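PDB 4P0D: trypsin-resistant surface T6 protein from Streptococcus pyogenes serotype M6, which serves as the backbone pilin, probably polymerised into the shaft of cell-wall-anchored pili, and is itself the T6 surface antigen. Local coordinates for residues L172-T177 with E200-N205; N207-E212 with N241-S246; A218-T221 with S225-V228. The protein carries 1 engineered substitution. All coordinates share one frame; numbering follows the deposited sequence.

How the contacts relate
All three contacts lie in the middle, Cna-B-like domain of this pilin and follow its Ig-like fold from buried packing to a partly exposed hairpin. Strand 202-213 links them: its start enters contact 1, its later part enters contact 2, and strand 216-220, which follows it and pairs with it, opens contact 3. Contacts 1 and 2, with centres about 10 Å apart, touch; so do 2 and 3, about 11 Å apart, whereas 1 and 3, about 20 Å apart, do not. Along the chain contact 1 closes first, and the hairpin of contact 3 falls between the two segments of contact 2. Contact 2 thus bridges the packing of contact 1 and the hairpin of contact 3.

Contact 1: residues L172-T177 with E200-N205; sequences LSYSLT and EGLTFN
L202 sets its two methyls against the ends of L172 and Y174, one to each, a piece of interior packing in the Ig-like beta fold of the Cna-B-like domain. Segment 172-177 is part of a strand bonded to strands 139-155 and 258-265, whereas 202-205 precedes the corner at residues 207-208. Only side chains touch here; the nearest CA atoms, of L172 and L202, are 8.8 Å apart.

L172 and Y174 stand two residues apart on the same strand and project from one side of it. Both carry CG anti to the carbonyl carbon (chi1 -59° and -66°), which sends the isobutyl group and the phenol ring down the same way, and L202 crosses each at about a right angle. The division of labour is simple: methyl CD2 of L202 meets CD1 of L172 at 4.0 Å, and its other methyl serves the tyrosine. A branched aliphatic residue suits this place because it fills two neighbouring sites at once, while the long ring carries Y174 far enough from its strand for its hydroxyl end to reach L202. M198 and V154 also touch Y174, and N241 holds the backbone of L202 and F204 through its side-chain amide. The tyrosine contact is made at the far end of the ring: CD1 of L202 lies beyond the hydroxyl and well to one side of the ring plane, 3.6 Å from OH.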
loop_
_atom_site.group_PDB
_atom_site.type_symbol
_atom_site.label_atom_id
_atom_site.label_comp_id
_atom_site.label_asym_id
_atom_site.label_seq_id
_atom_site.Cartn_x
_atom_site.Cartn_y
_atom_site.Cartn_z
ATOM N N LEU A 172 -15.104 1.645 -3.843
ATOM C CA LEU A 172 -14.387 1.038 -2.720
ATOM C C LEU A 172 -13.645 2.108 -1.936
ATOM O O LEU A 172 -13.051 3.026 -2.540
ATOM C CB LEU A 172 -13.406 -0.009 -3.249
ATOM C CG LEU A 172 -14.028 -1.153 -4.056
ATOM C CD1 LEU A 172 -12.991 -2.194 -4.396
ATOM C CD2 LEU A 172 -15.146 -1.819 -3.291
ATOM N N SER A 173 -13.668 1.991 -0.617
ATOM C CA SER A 173 -13.146 3.023 0.278
ATOM C C SER A 173 -11.935 2.461 1.002
ATOM O O SER A 173 -12.048 1.531 1.781
ATOM C CB SER A 173 -14.206 3.469 1.284
ATOM O OG SER A 173 -15.291 4.078 0.593
ATOM N N TYR A 174 -10.785 3.050 0.725
ATOM C CA TYR A 174 -9.528 2.610 1.286
ATOM C C TYR A 174 -9.080 3.578 2.383
ATOM O O TYR A 174 -9.355 4.774 2.340
ATOM C CB TYR A 174 -8.472 2.575 0.198
ATOM C CG TYR A 174 -8.696 1.556 -0.883
ATOM C CD1 TYR A 174 -9.482 1.845 -1.997
ATOM C CD2 TYR A 174 -8.109 0.304 -0.808
ATOM C CE1 TYR A 174 -9.666 0.908 -2.994
ATOM C CE2 TYR A 174 -8.295 -0.643 -1.802
ATOM C CZ TYR A 174 -9.068 -0.338 -2.888
ATOM O OH TYR A 174 -9.228 -1.282 -3.862
ATOM N N SER A 175 -8.378 3.033 3.360
ATOM C CA SER A 175 -7.873 3.797 4.497
ATOM C C SER A 175 -6.487 3.293 4.902
ATOM O O SER A 175 -6.233 2.080 4.907
ATOM C CB SER A 175 -8.844 3.720 5.672
ATOM O OG SER A 175 -8.985 2.401 6.140
ATOM N N LEU A 176 -5.600 4.235 5.204
ATOM C CA LEU A 176 -4.247 3.919 5.616
ATOM C C LEU A 176 -4.021 4.460 7.006
ATOM O O LEU A 176 -4.412 5.589 7.310
ATOM C CB LEU A 176 -3.236 4.570 4.690
ATOM C CG LEU A 176 -3.208 4.196 3.223
ATOM C CD1 LEU A 176 -2.220 5.094 2.480
ATOM C CD2 LEU A 176 -2.829 2.733 3.051
ATOM N N THR A 177 -3.409 3.659 7.866
ATOM C CA THR A 177 -2.849 4.186 9.112
ATOM C C THR A 177 -1.383 3.771 9.163
ATOM O O THR A 177 -0.986 2.795 8.523
ATOM C CB THR A 177 -3.574 3.665 10.350
ATOM O OG1 THR A 177 -3.374 2.260 10.450
ATOM C CG2 THR A 177 -5.090 3.976 10.278
ATOM N N GLU A 200 -5.173 -1.804 -12.589
ATOM C CA GLU A 200 -5.857 -1.085 -13.663
ATOM C C GLU A 200 -7.372 -1.221 -13.643
ATOM O O GLU A 200 -8.044 -0.376 -14.194
ATOM C CB GLU A 200 -5.281 -1.414 -15.059
ATOM C CG GLU A 200 -5.500 -2.834 -15.543
ATOM C CD GLU A 200 -5.285 -2.994 -17.047
ATOM O OE1 GLU A 200 -5.459 -4.125 -17.529
ATOM O OE2 GLU A 200 -4.969 -2.001 -17.755
ATOM N N GLY A 201 -7.897 -2.256 -12.991
ATOM C CA GLY A 201 -9.341 -2.472 -12.896
ATOM C C GLY A 201 -10.059 -1.606 -11.863
ATOM O O GLY A 201 -11.264 -1.761 -11.642
ATOM N N LEU A 202 -9.304 -0.724 -11.208
ATOM C CA LEU A 202 -9.839 0.235 -10.254
ATOM C C LEU A 202 -9.436 1.611 -10.732
ATOM O O LEU A 202 -8.301 1.792 -11.141
ATOM C CB LEU A 202 -9.233 -0.035 -8.879
ATOM C CG LEU A 202 -9.492 -1.450 -8.343
ATOM C CD1 LEU A 202 -8.445 -1.897 -7.334
ATOM C CD2 LEU A 202 -10.893 -1.514 -7.741
ATOM N N THR A 203 -10.349 2.573 -10.721
ATOM C CA THR A 203 -10.039 3.914 -11.153
ATOM C C THR A 203 -9.951 4.785 -9.897
ATOM O O THR A 203 -10.953 5.039 -9.228
ATOM C CB THR A 203 -11.080 4.443 -12.157
ATOM O OG1 THR A 203 -11.189 3.538 -13.266
ATOM C CG2 THR A 203 -10.699 5.842 -12.671
ATOM N N PHE A 204 -8.732 5.198 -9.568
ATOM C CA PHE A 204 -8.444 6.023 -8.391
ATOM C C PHE A 204 -9.056 7.396 -8.529
ATOM O O PHE A 204 -8.984 7.975 -9.605
ATOM C CB PHE A 204 -6.929 6.183 -8.251
ATOM C CG PHE A 204 -6.514 7.116 -7.151
ATOM C CD1 PHE A 204 -6.719 6.779 -5.822
ATOM C CD2 PHE A 204 -5.907 8.331 -7.446
ATOM C CE1 PHE A 204 -6.346 7.644 -4.802
ATOM C CE2 PHE A 204 -5.514 9.184 -6.430
ATOM C CZ PHE A 204 -5.730 8.848 -5.113
ATOM N N ASN A 205 -9.656 7.900 -7.451
ATOM C CA ASN A 205 -10.229 9.244 -7.425
ATOM C C ASN A 205 -9.400 10.148 -6.527
ATOM O O ASN A 205 -9.565 10.143 -5.303
ATOM C CB ASN A 205 -11.686 9.226 -6.927
ATOM C CG ASN A 205 -12.377 10.592 -7.067
ATOM O OD1 ASN A 205 -11.737 11.640 -7.159
ATOM N ND2 ASN A 205 -13.690 10.572 -7.097
#

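Contact 2: residues N207-E212 with N241-S246; sequences NSLTVE and NGFNLS
L209 sets a methyl group squarely over the phenyl ring of F243, joining two strands that face each other across the interior of the Ig-like beta fold of the Cna-B-like domain. Strand 202-213, in its part after the corner, pairs with 258-265 and 216-220, and strand 242-247 pairs with 192-197; here the two are 9.0 Å apart at the CA atoms of L209 and F243, a spacing filled by side chains.

The rotamers explain the fit. L209 has CG anti to the backbone N, which carries it out from the strand, and chi2 (66°) then turns CD1 over the ring of F243, 4.2 Å from its centroid and close to the ring normal, in a CH-pi contact. F243 takes the less usual first torsion of 70°, with CG between its own N and carbonyl carbon, a position that its extended backbone accommodates; the ring thereby turns a face to the leucine, while Y261 meets it edge-to-face.

One step along, V211 and L245 approach tip to tip. In L245 chi2 of 180° puts CD1 anti to CA, at the far end of the side chain, 3.8 Å from CG2 of V211. N244, between F243 and L245, points away from this interior; its OD1 accepts a hydrogen bond from S195 OG and its ND2 donates one to L297 O. The touching groups are entirely apolar and buried, so the attraction rests on dispersion and the exclusion of water, with the ring face adding a weak CH-pi term.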
loop_
_atom_site.group_PDB
_atom_site.type_symbol
_atom_site.label_atom_id
_atom_site.label_comp_id
_atom_site.label_asym_id
_atom_site.label_seq_id
_atom_site.Cartn_x
_atom_site.Cartn_y
_atom_site.Cartn_z
ATOM N N ASN A 207 -9.505 13.356 -6.106
ATOM C CA ASN A 207 -10.389 14.279 -5.418
ATOM C C ASN A 207 -11.020 13.707 -4.150
ATOM O O ASN A 207 -11.445 14.474 -3.295
ATOM C CB ASN A 207 -11.490 14.790 -6.380
ATOM N N SER A 208 -11.087 12.372 -4.028
ATOM C CA SER A 208 -11.601 11.730 -2.817
ATOM C C SER A 208 -10.577 11.675 -1.684
ATOM O O SER A 208 -10.921 11.291 -0.602
ATOM C CB SER A 208 -12.061 10.301 -3.106
ATOM O OG SER A 208 -10.952 9.446 -3.344
ATOM N N LEU A 209 -9.325 12.030 -1.947
ATOM C CA LEU A 209 -8.252 11.878 -0.955
ATOM C C LEU A 209 -8.494 12.778 0.242
ATOM O O LEU A 209 -8.691 13.986 0.099
ATOM C CB LEU A 209 -6.881 12.191 -1.583
ATOM C CG LEU A 209 -5.611 12.018 -0.739
ATOM C CD1 LEU A 209 -5.379 10.550 -0.390
ATOM C CD2 LEU A 209 -4.394 12.582 -1.484
ATOM N N THR A 210 -8.503 12.188 1.425
ATOM C CA THR A 210 -8.658 12.958 2.634
ATOM C C THR A 210 -7.571 12.593 3.614
ATOM O O THR A 210 -6.992 11.511 3.570
ATOM C CB THR A 210 -10.041 12.736 3.283
ATOM O OG1 THR A 210 -10.070 11.447 3.904
ATOM C CG2 THR A 210 -11.140 12.812 2.258
ATOM N N VAL A 211 -7.280 13.519 4.505
ATOM C CA VAL A 211 -6.258 13.322 5.505
ATOM C C VAL A 211 -6.842 13.852 6.812
ATOM O O VAL A 211 -7.338 14.978 6.848
ATOM C CB VAL A 211 -4.965 14.096 5.131
ATOM C CG1 VAL A 211 -3.980 14.083 6.267
ATOM C CG2 VAL A 211 -4.320 13.538 3.875
ATOM N N GLU A 212 -6.837 13.031 7.860
ATOM C CA GLU A 212 -7.188 13.465 9.208
ATOM C C GLU A 212 -5.907 13.442 10.026
ATOM O O GLU A 212 -5.075 12.556 9.868
ATOM C CB GLU A 212 -8.265 12.559 9.838
ATOM C CG GLU A 212 -8.516 12.740 11.345
ATOM C CD GLU A 212 -7.788 11.719 12.225
ATOM O OE1 GLU A 212 -8.037 10.505 12.013
ATOM O OE2 GLU A 212 -6.983 12.110 13.132
ATOM N N ASN A 241 -2.261 5.887 -11.385
ATOM C CA ASN A 241 -3.585 5.553 -10.859
ATOM C C ASN A 241 -3.516 5.563 -9.338
ATOM O O ASN A 241 -3.854 4.575 -8.672
ATOM C CB ASN A 241 -3.992 4.177 -11.385
ATOM C CG ASN A 241 -5.467 3.877 -11.201
ATOM O OD1 ASN A 241 -6.296 4.764 -11.117
ATOM N ND2 ASN A 241 -5.789 2.605 -11.169
ATOM N N GLY A 242 -3.021 6.677 -8.787
ATOM C CA GLY A 242 -2.759 6.762 -7.356
ATOM C C GLY A 242 -2.180 8.120 -6.988
ATOM O O GLY A 242 -2.486 9.129 -7.632
ATOM N N PHE A 243 -1.337 8.133 -5.962
ATOM C CA PHE A 243 -0.811 9.360 -5.407
ATOM C C PHE A 243 0.514 9.153 -4.688
ATOM O O PHE A 243 0.849 8.039 -4.259
ATOM C CB PHE A 243 -1.803 9.958 -4.411
ATOM C CG PHE A 243 -1.947 9.163 -3.142
ATOM C CD1 PHE A 243 -2.846 8.096 -3.069
ATOM C CD2 PHE A 243 -1.174 9.468 -2.018
ATOM C CE1 PHE A 243 -2.969 7.356 -1.906
ATOM C CE2 PHE A 243 -1.303 8.726 -0.856
ATOM C CZ PHE A 243 -2.195 7.666 -0.801
ATOM N N ASN A 244 1.231 10.261 -4.543
ATOM C CA ASN A 244 2.324 10.390 -3.591
ATOM C C ASN A 244 1.963 11.503 -2.622
ATOM O O ASN A 244 1.350 12.498 -3.013
ATOM C CB ASN A 244 3.646 10.699 -4.283
ATOM C CG ASN A 244 4.111 9.568 -5.186
ATOM O OD1 ASN A 244 4.039 8.415 -4.816
ATOM N ND2 ASN A 244 4.556 9.901 -6.381
ATOM N N LEU A 245 2.292 11.302 -1.356
ATOM C CA LEU A 245 2.023 12.280 -0.316
ATOM C C LEU A 245 3.246 12.329 0.617
ATOM O O LEU A 245 3.555 11.364 1.322
ATOM C CB LEU A 245 0.739 11.937 0.447
ATOM C CG LEU A 245 -0.024 13.111 1.070
ATOM C CD1 LEU A 245 -1.275 12.648 1.790
ATOM C CD2 LEU A 245 0.867 13.887 2.010
ATOM N N SER A 246 3.947 13.455 0.595
ATOM C CA SER A 246 5.122 13.634 1.425
ATOM C C SER A 246 4.718 14.496 2.596
ATOM O O SER A 246 4.236 15.613 2.398
ATOM C CB SER A 246 6.266 14.294 0.631
ATOM O OG SER A 246 7.407 14.495 1.454
#

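Contact 3: residues A218-T221 with S225-V228; sequences ANIT and SVMV
A218 tucks its methyl group between V226 and V228, on one side of an antiparallel beta hairpin formed by strands 216-220 and 225-228. CB of A218 is 3.6 Å from CG1 of V226 and 3.5 Å from CG2 of V228, so the smallest side chain in the hairpin serves both valines. The valines divide their branches differently: V226 offers the methyl anti to its own N (chi1 -177°), V228 the one lying beside its N. V211 backs A218 and V226 from strand 202-213, and I233 of strand 231-238 covers both valines.

Next along the ladder, I220 and V226 form a non-hydrogen-bonded pair with their side chains on the same face. They meet only loosely, CG1 of I220 being 4.5 Å from CG2 of V226. N219 and M227 make the hydrogen-bonded pair on the opposite face. M227 bends at chi2 and chi3 (-58° and -65°), so its thioether leads away from the neighbouring strand. Its CB and CG lie against N219 O, CB at 3.5 Å from that oxygen, and CG2 of T221 is a looser neighbour of CG at 4.3 Å. A flexible thioether and a polar amide suit this less buried face, as branched aliphatics suit the other.

Three backbone bonds hold the strands: N219 N to M227 O at 2.9 Å, M227 N to N219 O at 2.8 Å, and T221 N to S225 O at 2.9 Å. At the turn, OG1 of T221 approaches CB of S225, and the carboxylate of D223 receives a hydrogen bond from S225 OG and a weak one from T221 OG1. The chemistry is thus split: main-chain bonds fix the register, D223 ties the small hydroxyl residues at the turn, and apolar contacts join the A218 and V226 face to the domain core.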
loop_
_atom_site.group_PDB
_atom_site.type_symbol
_atom_site.label_atom_id
_atom_site.label_comp_id
_atom_site.label_asym_id
_atom_site.label_seq_id
_atom_site.Cartn_x
_atom_site.Cartn_y
_atom_site.Cartn_z
ATOM N N ALA A 218 -8.025 17.660 7.185
ATOM C CA ALA A 218 -7.233 18.558 6.382
ATOM C C ALA A 218 -8.049 19.061 5.207
ATOM O O ALA A 218 -9.020 18.415 4.787
ATOM C CB ALA A 218 -5.994 17.839 5.892
ATOM N N ASN A 219 -7.689 20.247 4.728
ATOM C CA ASN A 219 -8.132 20.729 3.429
ATOM C C ASN A 219 -6.934 20.612 2.517
ATOM O O ASN A 219 -5.848 21.104 2.831
ATOM C CB ASN A 219 -8.612 22.181 3.470
ATOM C CG ASN A 219 -9.239 22.625 2.147
ATOM O OD1 ASN A 219 -10.002 21.878 1.531
ATOM N ND2 ASN A 219 -8.920 23.850 1.709
ATOM N N ILE A 220 -7.118 19.928 1.402
ATOM C CA ILE A 220 -6.065 19.802 0.432
ATOM C C ILE A 220 -6.363 20.841 -0.643
ATOM O O ILE A 220 -7.386 20.771 -1.305
ATOM C CB ILE A 220 -6.013 18.382 -0.148
ATOM C CG1 ILE A 220 -5.925 17.380 1.015
ATOM C CG2 ILE A 220 -4.853 18.244 -1.138
ATOM C CD1 ILE A 220 -5.675 15.954 0.596
ATOM N N THR A 221 -5.467 21.807 -0.815
ATOM C CA THR A 221 -5.690 22.830 -1.807
ATOM C C THR A 221 -5.200 22.438 -3.197
ATOM O O THR A 221 -4.606 21.376 -3.407
ATOM C CB THR A 221 -5.093 24.179 -1.362
ATOM O OG1 THR A 221 -3.672 24.105 -1.302
ATOM C CG2 THR A 221 -5.639 24.551 0.007
ATOM N N SER A 225 -1.205 21.128 -1.272
ATOM C CA SER A 225 -0.901 21.402 0.111
ATOM C C SER A 225 -1.952 20.816 1.017
ATOM O O SER A 225 -3.149 21.049 0.842
ATOM C CB SER A 225 -0.784 22.903 0.369
ATOM O OG SER A 225 0.318 23.450 -0.319
ATOM N N VAL A 226 -1.486 20.059 1.990
ATOM C CA VAL A 226 -2.347 19.448 2.986
ATOM C C VAL A 226 -2.348 20.382 4.192
ATOM O O VAL A 226 -1.346 20.469 4.919
ATOM C CB VAL A 226 -1.807 18.072 3.388
ATOM C CG1 VAL A 226 -2.749 17.402 4.386
ATOM C CG2 VAL A 226 -1.611 17.210 2.151
ATOM N N MET A 227 -3.464 21.086 4.392
ATOM C CA MET A 227 -3.548 22.137 5.416
ATOM C C MET A 227 -4.429 21.727 6.588
ATOM O O MET A 227 -5.575 21.327 6.384
ATOM C CB MET A 227 -4.133 23.418 4.794
ATOM C CG MET A 227 -3.387 23.944 3.565
ATOM S SD MET A 227 -1.647 24.316 3.851
ATOM C CE MET A 227 -1.811 25.664 5.029
ATOM N N VAL A 228 -3.895 21.825 7.800
ATOM C CA VAL A 228 -4.668 21.695 9.036
ATOM C C VAL A 228 -4.245 22.809 9.990
ATOM O O VAL A 228 -3.052 23.087 10.138
ATOM C CB VAL A 228 -4.439 20.349 9.770
ATOM C CG1 VAL A 228 -5.453 20.172 10.901
ATOM C CG2 VAL A 228 -4.541 19.179 8.817
#